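Local structure of protein GLB-12 (Caenorhabditis elegans, 4BJA) at residues A[21-26]-A[115-120]; A[102-107]-A[190-195]. The protein binds heme b as a globin-family protein and probably acts in redox signalling, with oxygen binding and transport as likely family functions. The protein carries 1 engineered substitution. All coordinates share one frame; numbering follows the deposited sequence.

Contact 1: A[21-26]-A[115-120]; sequences GNESEN and GAWQLV
The indole of Trp117 reaches out of helix 113-126 into a pocket made by the loop 21-26. With CG anti to its backbone N (chi1 -167°), the side chain is directed at the loop from its first bond. CB of Trp117 lies 3.5 Å from ND2 of Asn26, and its CG is 3.7 Å from OD1 of the same amide. The Asn26 side chain slides past the indole in the opposite direction, its amide tilted 28° from the ring plane. Farther out, CE3 of Trp117 meets the carbonyl O of Gly21 at 3.3 Å, at the ring edge. CZ3 of Trp117 is 3.6 Å from OE1 of Glu23, whose carboxylate stands steeply to the ring. The Asn26 CA sits over the face of the six-membered ring, 3.7 Å from its centroid and 15° off the normal, a CH-pi contact. On the pyrrole side, NE1 donates to Gln202 on helix 185-214.

Beside the indole, CG of Gln118 packs against CA of Gly21 at 3.8 Å, while its NE2 bonds to the carbonyl of Val20. A side chain at Gly21 would run into this Gln118 methylene and into the preceding carbonyl. Glu23 braces the loop from within: its OE1 accepts the N-H of Gly21 at 2.7 Å, and OE2 takes that of Val20.

Asn26 closes a turn from Glu23 and N-caps helix 27-30, its OD1 accepting from Phe28 N. The arrangement, a type I turn running into a helix N-cap, lays the N-terminal segment of this globin against the helix leading to the heme ligand His127.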
# COMPACT_ATOMS: atom_id res chain seq x y z
N GLY A 21 -10.52 7.73 0.03
CA GLY A 21 -10.68 6.63 -0.93
C GLY A 21 -10.44 6.98 -2.40
O GLY A 21 -10.14 6.10 -3.23
N ASN A 22 -10.58 8.27 -2.72
CA ASN A 22 -10.43 8.71 -4.10
C ASN A 22 -9.04 9.17 -4.45
O ASN A 22 -8.80 9.62 -5.58
CB ASN A 22 -11.48 9.80 -4.45
CG ASN A 22 -11.29 11.06 -3.66
OD1 ASN A 22 -10.52 11.11 -2.69
ND2 ASN A 22 -11.99 12.12 -4.08
N GLU A 23 -8.09 9.00 -3.53
CA GLU A 23 -6.74 9.52 -3.76
C GLU A 23 -5.96 8.75 -4.84
O GLU A 23 -6.20 7.57 -5.10
CB GLU A 23 -5.94 9.50 -2.44
CG GLU A 23 -6.46 10.48 -1.32
CD GLU A 23 -7.53 9.90 -0.39
OE1 GLU A 23 -8.13 8.84 -0.73
OE2 GLU A 23 -7.77 10.50 0.71
N SER A 24 -4.96 9.42 -5.43
CA SER A 24 -4.12 8.79 -6.44
C SER A 24 -3.18 7.72 -5.85
O SER A 24 -2.57 6.97 -6.58
CB SER A 24 -3.29 9.86 -7.19
OG SER A 24 -2.53 10.61 -6.27
N GLU A 25 -3.09 7.63 -4.52
CA GLU A 25 -2.15 6.70 -3.90
C GLU A 25 -2.79 5.34 -3.67
O GLU A 25 -2.20 4.47 -3.06
CB GLU A 25 -1.61 7.26 -2.59
CG GLU A 25 -0.83 8.55 -2.79
CD GLU A 25 -1.68 9.82 -2.62
OE1 GLU A 25 -2.88 9.76 -2.68
OE2 GLU A 25 -1.10 10.89 -2.42
N ASN A 26 -3.99 5.16 -4.21
CA ASN A 26 -4.76 3.89 -4.01
C ASN A 26 -3.92 2.69 -4.48
O ASN A 26 -3.59 2.61 -5.64
CB ASN A 26 -5.99 4.03 -4.93
CG ASN A 26 -6.96 2.90 -4.85
OD1 ASN A 26 -6.61 1.75 -4.54
ND2 ASN A 26 -8.20 3.21 -5.18
N GLY A 115 -14.28 2.97 -4.66
CA GLY A 115 -15.16 2.10 -3.86
C GLY A 115 -14.45 0.81 -3.46
O GLY A 115 -14.67 0.30 -2.39
N ALA A 116 -13.56 0.32 -4.31
CA ALA A 116 -12.82 -0.93 -3.99
C ALA A 116 -11.92 -0.67 -2.79
O ALA A 116 -11.93 -1.44 -1.80
CB ALA A 116 -12.01 -1.37 -5.16
N TRP A 117 -11.13 0.40 -2.84
CA TRP A 117 -10.25 0.71 -1.71
C TRP A 117 -11.05 1.00 -0.44
O TRP A 117 -10.71 0.54 0.67
CB TRP A 117 -9.32 1.87 -2.13
CG TRP A 117 -8.17 2.11 -1.22
CD1 TRP A 117 -7.54 1.21 -0.35
CD2 TRP A 117 -7.43 3.33 -1.14
NE1 TRP A 117 -6.48 1.85 0.27
CE2 TRP A 117 -6.40 3.14 -0.19
CE3 TRP A 117 -7.57 4.57 -1.78
CZ2 TRP A 117 -5.48 4.16 0.12
CZ3 TRP A 117 -6.64 5.59 -1.45
CH2 TRP A 117 -5.62 5.36 -0.51
N GLN A 118 -12.13 1.78 -0.59
CA GLN A 118 -12.96 2.10 0.57
C GLN A 118 -13.54 0.83 1.24
O GLN A 118 -13.59 0.75 2.47
CB GLN A 118 -14.13 3.00 0.19
CG GLN A 118 -13.71 4.47 -0.09
CD GLN A 118 -14.86 5.27 -0.69
OE1 GLN A 118 -15.82 4.70 -1.23
NE2 GLN A 118 -14.77 6.58 -0.61
N LEU A 119 -14.00 -0.10 0.41
CA LEU A 119 -14.55 -1.40 0.89
C LEU A 119 -13.50 -2.12 1.73
O LEU A 119 -13.79 -2.60 2.85
CB LEU A 119 -15.03 -2.25 -0.28
CG LEU A 119 -15.47 -3.70 0.11
CD1 LEU A 119 -16.65 -3.70 1.09
CD2 LEU A 119 -15.83 -4.51 -1.12
N VAL A 120 -12.29 -2.18 1.21
CA VAL A 120 -11.26 -2.96 1.94
C VAL A 120 -10.90 -2.29 3.27
O VAL A 120 -10.84 -2.94 4.31
CB VAL A 120 -10.02 -3.18 1.06
CG1 VAL A 120 -8.93 -3.89 1.86
CG2 VAL A 120 -10.37 -3.94 -0.22

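Contact 2: A[102-107]-A[190-195]; sequences QLTSML and DVWKKF
Phe195 points its ring end-on at helix 87-108, where Leu103 and Leu107, one turn apart, receive it. Leu103, with CG anti to the backbone N (chi1 180°), approaches from the opposite direction and meets the ring at its edge: CD2 of Leu103 is 3.6 Å from CZ of Phe195, and CG lies in the ring plane. Leu107 differs in its first torsion, which sets CG anti to the carbonyl carbon (chi1 -70°), and its CD1 comes in obliquely to 3.5 Å from CE1 of Phe195. The two leucines thus share the CE1 corner of the ring.

Thr104 turns its methyl, not its hydroxyl, to the other helix: CG2 of Thr104 touches CH2 of Trp192 at 4.1 Å, the side chains crossing at about a right angle. OG1 bonds instead to Met100 O and Arg41 NH1, while Trp192 NE1 is paired with Thr43. Trp192 also sets CE3 at the Phe195 edge, in plane.

Shortening Phe195 to an alanine would probably open a gap between the helices and leave the methyls of Leu103 and Leu107 without their aromatic partner.

The local axes are 13.7 Å apart at 110°, so the contact is made by side chains, not backbones. Helix 34-46 packs on Thr104 and Trp192, helix 144-160 also backs Trp192, and helix 113-126 lies on Leu103 and Leu107.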
# COMPACT_ATOMS: atom_id res chain seq x y z
N GLN A 102 -17.92 -8.35 -4.80
CA GLN A 102 -18.09 -6.90 -4.98
C GLN A 102 -16.75 -6.28 -5.35
O GLN A 102 -16.66 -5.39 -6.25
CB GLN A 102 -18.45 -6.28 -3.65
CG GLN A 102 -19.79 -6.50 -3.05
CD GLN A 102 -19.83 -5.76 -1.70
OE1 GLN A 102 -19.61 -6.34 -0.63
NE2 GLN A 102 -19.99 -4.44 -1.78
N LEU A 103 -15.71 -6.70 -4.64
CA LEU A 103 -14.38 -6.10 -4.85
C LEU A 103 -13.89 -6.39 -6.29
O LEU A 103 -13.41 -5.48 -6.98
CB LEU A 103 -13.39 -6.64 -3.77
CG LEU A 103 -11.96 -6.20 -3.75
CD1 LEU A 103 -11.85 -4.63 -3.83
CD2 LEU A 103 -11.37 -6.76 -2.43
N THR A 104 -14.04 -7.63 -6.75
CA THR A 104 -13.56 -7.96 -8.11
C THR A 104 -14.41 -7.24 -9.17
O THR A 104 -13.90 -6.80 -10.18
CB THR A 104 -13.53 -9.44 -8.44
OG1 THR A 104 -14.83 -10.02 -8.27
CG2 THR A 104 -12.47 -10.19 -7.60
N SER A 105 -15.70 -7.10 -8.90
CA SER A 105 -16.60 -6.36 -9.82
C SER A 105 -16.19 -4.87 -9.87
O SER A 105 -16.13 -4.27 -10.93
CB SER A 105 -18.07 -6.50 -9.36
OG SER A 105 -18.92 -5.80 -10.28
N MET A 106 -15.96 -4.28 -8.71
CA MET A 106 -15.60 -2.86 -8.68
C MET A 106 -14.31 -2.64 -9.41
O MET A 106 -14.17 -1.63 -10.11
CB MET A 106 -15.54 -2.30 -7.26
CG MET A 106 -16.96 -2.02 -6.65
SD MET A 106 -16.85 -1.16 -5.11
CE MET A 106 -16.35 -2.48 -4.07
N LEU A 107 -13.32 -3.52 -9.19
CA LEU A 107 -12.01 -3.37 -9.80
C LEU A 107 -12.06 -3.63 -11.29
O LEU A 107 -11.51 -2.86 -12.08
CB LEU A 107 -10.99 -4.33 -9.16
CG LEU A 107 -10.64 -3.92 -7.72
CD1 LEU A 107 -9.77 -5.03 -7.10
CD2 LEU A 107 -9.95 -2.55 -7.60
N ASP A 190 0.34 -14.38 -10.70
CA ASP A 190 1.00 -13.16 -10.26
C ASP A 190 -0.05 -12.07 -9.95
O ASP A 190 0.06 -11.38 -8.93
CB ASP A 190 2.03 -12.68 -11.31
CG ASP A 190 3.16 -13.71 -11.58
OD1 ASP A 190 3.27 -14.77 -10.93
OD2 ASP A 190 3.95 -13.46 -12.52
N VAL A 191 -1.08 -11.94 -10.78
CA VAL A 191 -2.10 -10.93 -10.55
C VAL A 191 -2.88 -11.19 -9.27
O VAL A 191 -3.12 -10.26 -8.47
CB VAL A 191 -3.06 -10.78 -11.77
CG1 VAL A 191 -4.19 -9.87 -11.41
CG2 VAL A 191 -2.30 -10.21 -12.97
N TRP A 192 -3.27 -12.46 -9.05
CA TRP A 192 -4.03 -12.78 -7.86
C TRP A 192 -3.16 -12.60 -6.63
O TRP A 192 -3.64 -12.17 -5.57
CB TRP A 192 -4.66 -14.21 -7.97
CG TRP A 192 -5.99 -14.12 -8.61
CD1 TRP A 192 -6.27 -14.25 -9.95
CD2 TRP A 192 -7.23 -13.82 -7.97
NE1 TRP A 192 -7.61 -14.06 -10.17
CE2 TRP A 192 -8.23 -13.81 -8.97
CE3 TRP A 192 -7.60 -13.59 -6.64
CZ2 TRP A 192 -9.58 -13.56 -8.68
CZ3 TRP A 192 -8.94 -13.35 -6.35
CH2 TRP A 192 -9.91 -13.32 -7.37
N LYS A 193 -1.88 -12.93 -6.73
CA LYS A 193 -0.99 -12.66 -5.58
C LYS A 193 -0.89 -11.16 -5.27
O LYS A 193 -0.95 -10.78 -4.12
CB LYS A 193 0.38 -13.30 -5.73
CG LYS A 193 0.31 -14.83 -5.57
CD LYS A 193 1.70 -15.46 -5.70
CE LYS A 193 1.64 -16.97 -5.56
NZ LYS A 193 2.99 -17.62 -5.92
N LYS A 194 -0.72 -10.32 -6.31
CA LYS A 194 -0.66 -8.87 -6.05
C LYS A 194 -1.94 -8.36 -5.42
O LYS A 194 -1.91 -7.60 -4.46
CB LYS A 194 -0.36 -8.09 -7.32
CG LYS A 194 1.08 -8.33 -7.77
CD LYS A 194 1.41 -7.39 -8.97
CE LYS A 194 0.42 -7.48 -10.14
NZ LYS A 194 0.70 -6.45 -11.24
N PHE A 195 -3.08 -8.83 -5.97
CA PHE A 195 -4.35 -8.43 -5.49
C PHE A 195 -4.54 -8.85 -4.02
O PHE A 195 -4.89 -8.04 -3.14
CB PHE A 195 -5.47 -9.03 -6.41
CG PHE A 195 -6.86 -8.92 -5.85
CD1 PHE A 195 -7.39 -7.66 -5.50
CD2 PHE A 195 -7.64 -10.07 -5.65
CE1 PHE A 195 -8.68 -7.53 -4.95
CE2 PHE A 195 -8.93 -9.94 -5.08
CZ PHE A 195 -9.46 -8.67 -4.75

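In the fold
Contact 2 is the deeper of the two, its centre about 10 Å from that of the chain against about 16 Å for contact 1; all five of its touching residues are buried, against four of six in contact 1. The segments alternate along the chain, and the successive helices 87-108 and 113-126 join the contacts directly: Ala116 CB packs 3.5 Å from Leu103 CD1. Helix 185-214 is shared as well, meeting contact 1 through Gln202. Chemistry follows position. The peripheral 21-26/115-120 pairing mixes an indole with an amide, a carbonyl and a carboxylate near the second subunit, whereas the 102-107/190-195 pairing is wholly apolar and lies nearer the heme.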